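Local coordinates for protein 3-phosphoshikimate 1-carboxyvinyltransferase (Streptomyces sviceus, PDB 7M0O) that probably transfers the enolpyruvyl group of phosphoenolpyruvate to the 5-hydroxyl of shikimate-3-phosphate, a step on the way to chorismate and the aromatic amino acids, at residues G6-T11 / L31-T36; V24-R29 / P54-V59. One frame throughout, in Å; residues are numbered along the deposited sequence.

Contact 1. Residues G6-T11 / L31-T36; sequences GSKSIT and LRSDDT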
loop_
_atom_site.group_PDB
_atom_site.type_symbol
_atom_site.label_atom_id
_atom_site.label_comp_id
_atom_site.label_asym_id
_atom_site.label_seq_id
_atom_site.Cartn_x
_atom_site.Cartn_y
_atom_site.Cartn_z
ATOM N N GLY A 6 -4.367 6.803 -5.492
ATOM C CA GLY A 6 -3.415 5.749 -5.788
ATOM C C GLY A 6 -2.852 5.117 -4.529
ATOM O O GLY A 6 -2.822 5.723 -3.453
ATOM N N SER A 7 -2.376 3.883 -4.689
ATOM C CA SER A 7 -1.728 3.159 -3.606
ATOM C C SER A 7 -0.447 3.878 -3.196
ATOM O O SER A 7 0.374 4.238 -4.045
ATOM C CB SER A 7 -1.414 1.721 -4.036
ATOM O OG SER A 7 -0.296 1.208 -3.311
ATOM N N LYS A 8 -0.299 4.109 -1.886
ATOM C CA LYS A 8 0.904 4.779 -1.389
ATOM C C LYS A 8 2.147 3.925 -1.618
ATOM O O LYS A 8 3.176 4.420 -2.103
ATOM C CB LYS A 8 0.737 5.115 0.091
ATOM C CG LYS A 8 2.049 5.455 0.800
ATOM C CD LYS A 8 2.702 6.704 0.220
ATOM C CE LYS A 8 3.984 7.070 0.989
ATOM N NZ LYS A 8 5.041 6.021 0.866
ATOM N N SER A 9 2.088 2.644 -1.254
ATOM C CA SER A 9 3.289 1.823 -1.369
ATOM C C SER A 9 3.643 1.543 -2.827
ATOM O O SER A 9 4.824 1.412 -3.162
ATOM C CB SER A 9 3.125 0.511 -0.598
ATOM O OG SER A 9 2.096 -0.282 -1.141
ATOM N N ILE A 10 2.650 1.451 -3.710
ATOM C CA ILE A 10 2.971 1.282 -5.123
ATOM C C ILE A 10 3.562 2.576 -5.691
ATOM O O ILE A 10 4.524 2.540 -6.469
ATOM C CB ILE A 10 1.741 0.802 -5.908
ATOM C CG1 ILE A 10 1.431 -0.646 -5.514
ATOM C CG2 ILE A 10 1.994 0.927 -7.425
ATOM C CD1 ILE A 10 0.126 -1.210 -6.084
ATOM N N THR A 11 3.036 3.733 -5.281
ATOM C CA THR A 11 3.590 4.993 -5.771
ATOM C C THR A 11 5.055 5.122 -5.367
ATOM O O THR A 11 5.896 5.550 -6.170
ATOM C CB THR A 11 2.765 6.191 -5.256
ATOM O OG1 THR A 11 1.411 6.119 -5.753
ATOM C CG2 THR A 11 3.386 7.510 -5.720
ATOM N N LEU A 31 -0.071 8.647 -6.315
ATOM C CA LEU A 31 -0.592 9.308 -5.125
ATOM C C LEU A 31 0.180 10.601 -4.877
ATOM O O LEU A 31 1.419 10.609 -4.883
ATOM C CB LEU A 31 -0.490 8.379 -3.911
ATOM C CG LEU A 31 -0.806 9.017 -2.552
ATOM C CD1 LEU A 31 -2.267 9.440 -2.484
ATOM C CD2 LEU A 31 -0.461 8.103 -1.394
ATOM N N ARG A 32 -0.551 11.694 -4.656
ATOM C CA ARG A 32 0.051 12.959 -4.255
ATOM C C ARG A 32 -0.129 13.102 -2.748
ATOM O O ARG A 32 -1.249 13.328 -2.267
ATOM C CB ARG A 32 -0.583 14.128 -5.002
ATOM C CG ARG A 32 -0.091 14.264 -6.438
ATOM C CD ARG A 32 -0.743 15.476 -7.092
ATOM N NE ARG A 32 -0.144 15.849 -8.373
ATOM C CZ ARG A 32 0.710 16.857 -8.532
ATOM N NH1 ARG A 32 1.083 17.598 -7.491
ATOM N NH2 ARG A 32 1.185 17.134 -9.736
ATOM N N SER A 33 0.962 12.935 -2.002
ATOM C CA SER A 33 0.972 13.140 -0.556
ATOM C C SER A 33 2.186 13.976 -0.192
ATOM O O SER A 33 3.031 14.256 -1.043
ATOM C CB SER A 33 0.992 11.796 0.187
ATOM O OG SER A 33 2.225 11.126 -0.014
ATOM N N ASP A 34 2.303 14.340 1.095
ATOM C CA ASP A 34 3.501 15.053 1.530
ATOM C C ASP A 34 4.750 14.202 1.325
ATOM O O ASP A 34 5.802 14.728 0.942
ATOM C CB ASP A 34 3.384 15.495 2.993
ATOM C CG ASP A 34 2.384 16.628 3.180
ATOM O OD1 ASP A 34 2.116 17.376 2.201
ATOM O OD2 ASP A 34 1.858 16.771 4.311
ATOM N N ASP A 35 4.646 12.875 1.538
ATOM C CA ASP A 35 5.802 12.004 1.339
ATOM C C ASP A 35 6.213 11.968 -0.132
ATOM O O ASP A 35 7.385 12.168 -0.456
ATOM C CB ASP A 35 5.507 10.589 1.860
ATOM C CG ASP A 35 6.760 9.689 1.931
ATOM O OD1 ASP A 35 7.875 10.111 1.542
ATOM O OD2 ASP A 35 6.633 8.539 2.405
ATOM N N THR A 36 5.262 11.744 -1.050
ATOM C CA THR A 36 5.664 11.687 -2.457
ATOM C C THR A 36 6.084 13.053 -2.984
ATOM O O THR A 36 6.937 13.135 -3.880
ATOM C CB THR A 36 4.543 11.108 -3.319
ATOM O OG1 THR A 36 3.477 12.059 -3.431
ATOM C CG2 THR A 36 4.020 9.836 -2.709
#
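The hydroxyl of Thr11 joins the two segments by working both ways at once: OG1 accepts a nearly straight bond from Leu31 N at 3.0 Å (171°) and donates to Ser7 O at 2.7 Å. Thr11 N reaches the same Ser7 O from the opposite face of its carbonyl plane, so two donors grip that oxygen. With OG1 beside its own backbone N (chi1 -62°), Thr11 turns CG2 the other way, to meet Thr36 CG2 at 3.9 Å. A valine here would probably leave Leu31 N without its acceptor and take one of the two donors from Ser7 O, freeing the 31-33 loop to shift against helix 8-20. Leu31 packs on the 6-8 backbone, its CB on Gly6 O and its CD2 against Lys8 CB at 3.5 Å; Gly6, which carries no CB, lets Leu31 come in close, CA to CA 4.6 Å. Beyond it the Lys8 chain, bent at chi2 (63°) and chi4, brings NZ to Asp35 OD2 at 3.4 Å, a salt bridge with a weak hydrogen bond. Both groups have further partners: NZ bonds to Thr80 OG1, and the Asp35 carboxylate to Thr80 N and Thr81 OG1. Ser7 caps helix 8-20 through Ile10 N, while Ser33 and Thr36 form a capping box on helix 34-45. Two capped helix starts thus meet, and the first turn of helix 8-20 carries Lys8 and Ser9, predicted substrate-binding residues of EPSP synthase.

Contact 2. Residues V24-R29 / P54-V59; sequences VTTLVR and PDTWQV
Over one face of the Arg29 guanidinium lies Asp55 CG, 4.1 Å above the plane and displaced toward the rim, while Val28 CG1 sits in plane at the edge. The guanidinium and carboxylate planes are 23° apart, and Asp55 OD2 stands well out of the guanidinium plane, so the long salt bridge, 3.9 Å from NE, joins charges without a pointing N-H. Bends at chi2 (-51°) and chi3 fold the arginine back alongside the aspartate; the backbones are joined here too, Arg29 N bonding to Asp55 O at 2.7 Å. From here the strands run antiparallel, with Leu27-Trp57 and Thr25-Val59 as hydrogen-bonded pairs, Leu27 N reaching Trp57 O at 2.8 Å. Between them come the non-hydrogen-bonded pairs Val28-Thr56 and Thr26-Gln58. Beta-branched Val28 and Thr56 suit extended backbone and lie side by side, CG2 to CG2 at 4.1 Å; farther along, Val24 CG1 rests on Gln58 CG at 3.5 Å. Thr25, Leu27, Trp57 and Val59 turn mostly apolar groups to the other face, buried against helix 8-20. Thr26, Val28, Thr56 and Gln58 occupy the less buried face, the exposed Arg29-Asp55 pair the strand ends: the pairing rests mainly on backbone bonds, and the Arg29-Asp55 attraction probably adds only modestly.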
loop_
_atom_site.group_PDB
_atom_site.type_symbol
_atom_site.label_atom_id
_atom_site.label_comp_id
_atom_site.label_asym_id
_atom_site.label_seq_id
_atom_site.Cartn_x
_atom_site.Cartn_y
_atom_site.Cartn_z
ATOM N N VAL A 24 12.813 7.741 -20.234
ATOM C CA VAL A 24 11.843 8.612 -19.575
ATOM C C VAL A 24 10.651 7.761 -19.166
ATOM O O VAL A 24 10.006 7.133 -20.013
ATOM C CB VAL A 24 11.414 9.771 -20.488
ATOM C CG1 VAL A 24 10.407 10.640 -19.763
ATOM C CG2 VAL A 24 12.630 10.585 -20.902
ATOM N N THR A 25 10.376 7.709 -17.865
ATOM C CA THR A 25 9.230 6.973 -17.346
ATOM C C THR A 25 8.069 7.923 -17.100
ATOM O O THR A 25 8.251 9.024 -16.573
ATOM C CB THR A 25 9.576 6.252 -16.042
ATOM O OG1 THR A 25 10.449 5.175 -16.327
ATOM C CG2 THR A 25 8.326 5.700 -15.352
ATOM N N THR A 26 6.874 7.481 -17.479
ATOM C CA THR A 26 5.637 8.194 -17.183
ATOM C C THR A 26 4.853 7.385 -16.153
ATOM O O THR A 26 4.544 6.210 -16.383
ATOM C CB THR A 26 4.823 8.414 -18.459
ATOM O OG1 THR A 26 5.642 9.083 -19.428
ATOM C CG2 THR A 26 3.573 9.257 -18.183
ATOM N N LEU A 27 4.572 8.003 -15.008
ATOM C CA LEU A 27 3.743 7.419 -13.964
ATOM C C LEU A 27 2.349 8.022 -14.071
ATOM O O LEU A 27 2.193 9.249 -14.016
ATOM C CB LEU A 27 4.331 7.694 -12.583
ATOM C CG LEU A 27 5.778 7.239 -12.369
ATOM C CD1 LEU A 27 6.179 7.485 -10.930
ATOM C CD2 LEU A 27 5.902 5.767 -12.726
ATOM N N VAL A 28 1.338 7.171 -14.204
ATOM C CA VAL A 28 -0.036 7.637 -14.376
ATOM C C VAL A 28 -0.788 7.516 -13.051
ATOM O O VAL A 28 -0.793 6.452 -12.418
ATOM C CB VAL A 28 -0.729 6.857 -15.505
ATOM C CG1 VAL A 28 -2.101 7.416 -15.775
ATOM C CG2 VAL A 28 0.128 6.910 -16.768
ATOM N N ARG A 29 -1.429 8.611 -12.636
ATOM C CA ARG A 29 -2.199 8.736 -11.399
ATOM C C ARG A 29 -1.432 8.341 -10.138
ATOM O O ARG A 29 -1.995 7.639 -9.285
ATOM C CB ARG A 29 -3.482 7.902 -11.469
ATOM C CG ARG A 29 -4.272 7.996 -12.780
ATOM C CD ARG A 29 -4.539 9.437 -13.179
ATOM N NE ARG A 29 -5.895 9.640 -13.687
ATOM C CZ ARG A 29 -6.312 9.269 -14.895
ATOM N NH1 ARG A 29 -5.487 8.663 -15.740
ATOM N NH2 ARG A 29 -7.567 9.505 -15.257
ATOM N N PRO A 54 -1.530 17.281 -13.336
ATOM C CA PRO A 54 -2.431 16.744 -12.303
ATOM C C PRO A 54 -2.658 15.240 -12.413
ATOM O O PRO A 54 -3.136 14.635 -11.442
ATOM C CB PRO A 54 -3.731 17.527 -12.525
ATOM C CG PRO A 54 -3.301 18.791 -13.193
ATOM C CD PRO A 54 -2.147 18.401 -14.072
ATOM N N ASP A 55 -2.298 14.620 -13.539
ATOM C CA ASP A 55 -2.577 13.216 -13.815
ATOM C C ASP A 55 -1.335 12.342 -13.919
ATOM O O ASP A 55 -1.427 11.145 -13.643
ATOM C CB ASP A 55 -3.374 13.071 -15.122
ATOM C CG ASP A 55 -4.856 13.391 -14.953
ATOM O OD1 ASP A 55 -5.545 13.562 -15.985
ATOM O OD2 ASP A 55 -5.338 13.479 -13.798
ATOM N N THR A 56 -0.186 12.886 -14.339
ATOM C CA THR A 56 0.992 12.070 -14.638
ATOM C C THR A 56 2.259 12.780 -14.186
ATOM O O THR A 56 2.368 14.005 -14.273
ATOM C CB THR A 56 1.146 11.738 -16.149
ATOM O OG1 THR A 56 1.320 12.946 -16.908
ATOM C CG2 THR A 56 -0.061 10.981 -16.688
ATOM N N TRP A 57 3.230 11.992 -13.726
ATOM C CA TRP A 57 4.578 12.471 -13.438
ATOM C C TRP A 57 5.542 11.879 -14.456
ATOM O O TRP A 57 5.433 10.701 -14.821
ATOM C CB TRP A 57 5.037 12.092 -12.025
ATOM C CG TRP A 57 4.236 12.718 -10.920
ATOM C CD1 TRP A 57 3.034 13.369 -11.031
ATOM C CD2 TRP A 57 4.559 12.715 -9.524
ATOM N NE1 TRP A 57 2.604 13.784 -9.793
ATOM C CE2 TRP A 57 3.524 13.391 -8.851
ATOM C CE3 TRP A 57 5.631 12.213 -8.782
ATOM C CZ2 TRP A 57 3.534 13.584 -7.468
ATOM C CZ3 TRP A 57 5.636 12.400 -7.413
ATOM C CH2 TRP A 57 4.596 13.079 -6.771
ATOM N N GLN A 58 6.490 12.696 -14.903
ATOM C CA GLN A 58 7.471 12.313 -15.907
ATOM C C GLN A 58 8.862 12.413 -15.293
ATOM O O GLN A 58 9.222 13.462 -14.748
ATOM C CB GLN A 58 7.345 13.237 -17.115
ATOM C CG GLN A 58 8.040 12.792 -18.348
ATOM C CD GLN A 58 7.238 13.132 -19.579
ATOM O OE1 GLN A 58 6.245 12.479 -19.884
ATOM N NE2 GLN A 58 7.646 14.182 -20.278
ATOM N N VAL A 59 9.635 11.322 -15.344
ATOM C CA VAL A 59 10.960 11.280 -14.717
ATOM C C VAL A 59 11.979 10.805 -15.744
ATOM O O VAL A 59 11.831 9.716 -16.305
ATOM C CB VAL A 59 10.998 10.363 -13.481
ATOM C CG1 VAL A 59 12.379 10.428 -12.802
ATOM C CG2 VAL A 59 9.874 10.713 -12.485
#

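Contacts 1 and 2 have centres 13 Å apart and alternate along the chain: helix 8-20 leads into strand 24-28, which passes through Arg29 and the 31-33 loop into helix 34-45, and strand 50-52 precedes the return as strand 56-60. Trp57 couples them. Its CH2 packs 3.7 Å from Thr36 OG1 and its NE1 3.6 Å from Arg32 NH2, so the indole of contact 2 lies against the second segment of contact 1. Only contact 1 holds residues of the predicted substrate site; the Lys8 side chain is about 6 Å from that of Gln155, another predicted binding residue. The Trp57 side chain lies about 10 Å from the Lys8 side chain, so contact 2 lies farther from the predicted site than contact 1.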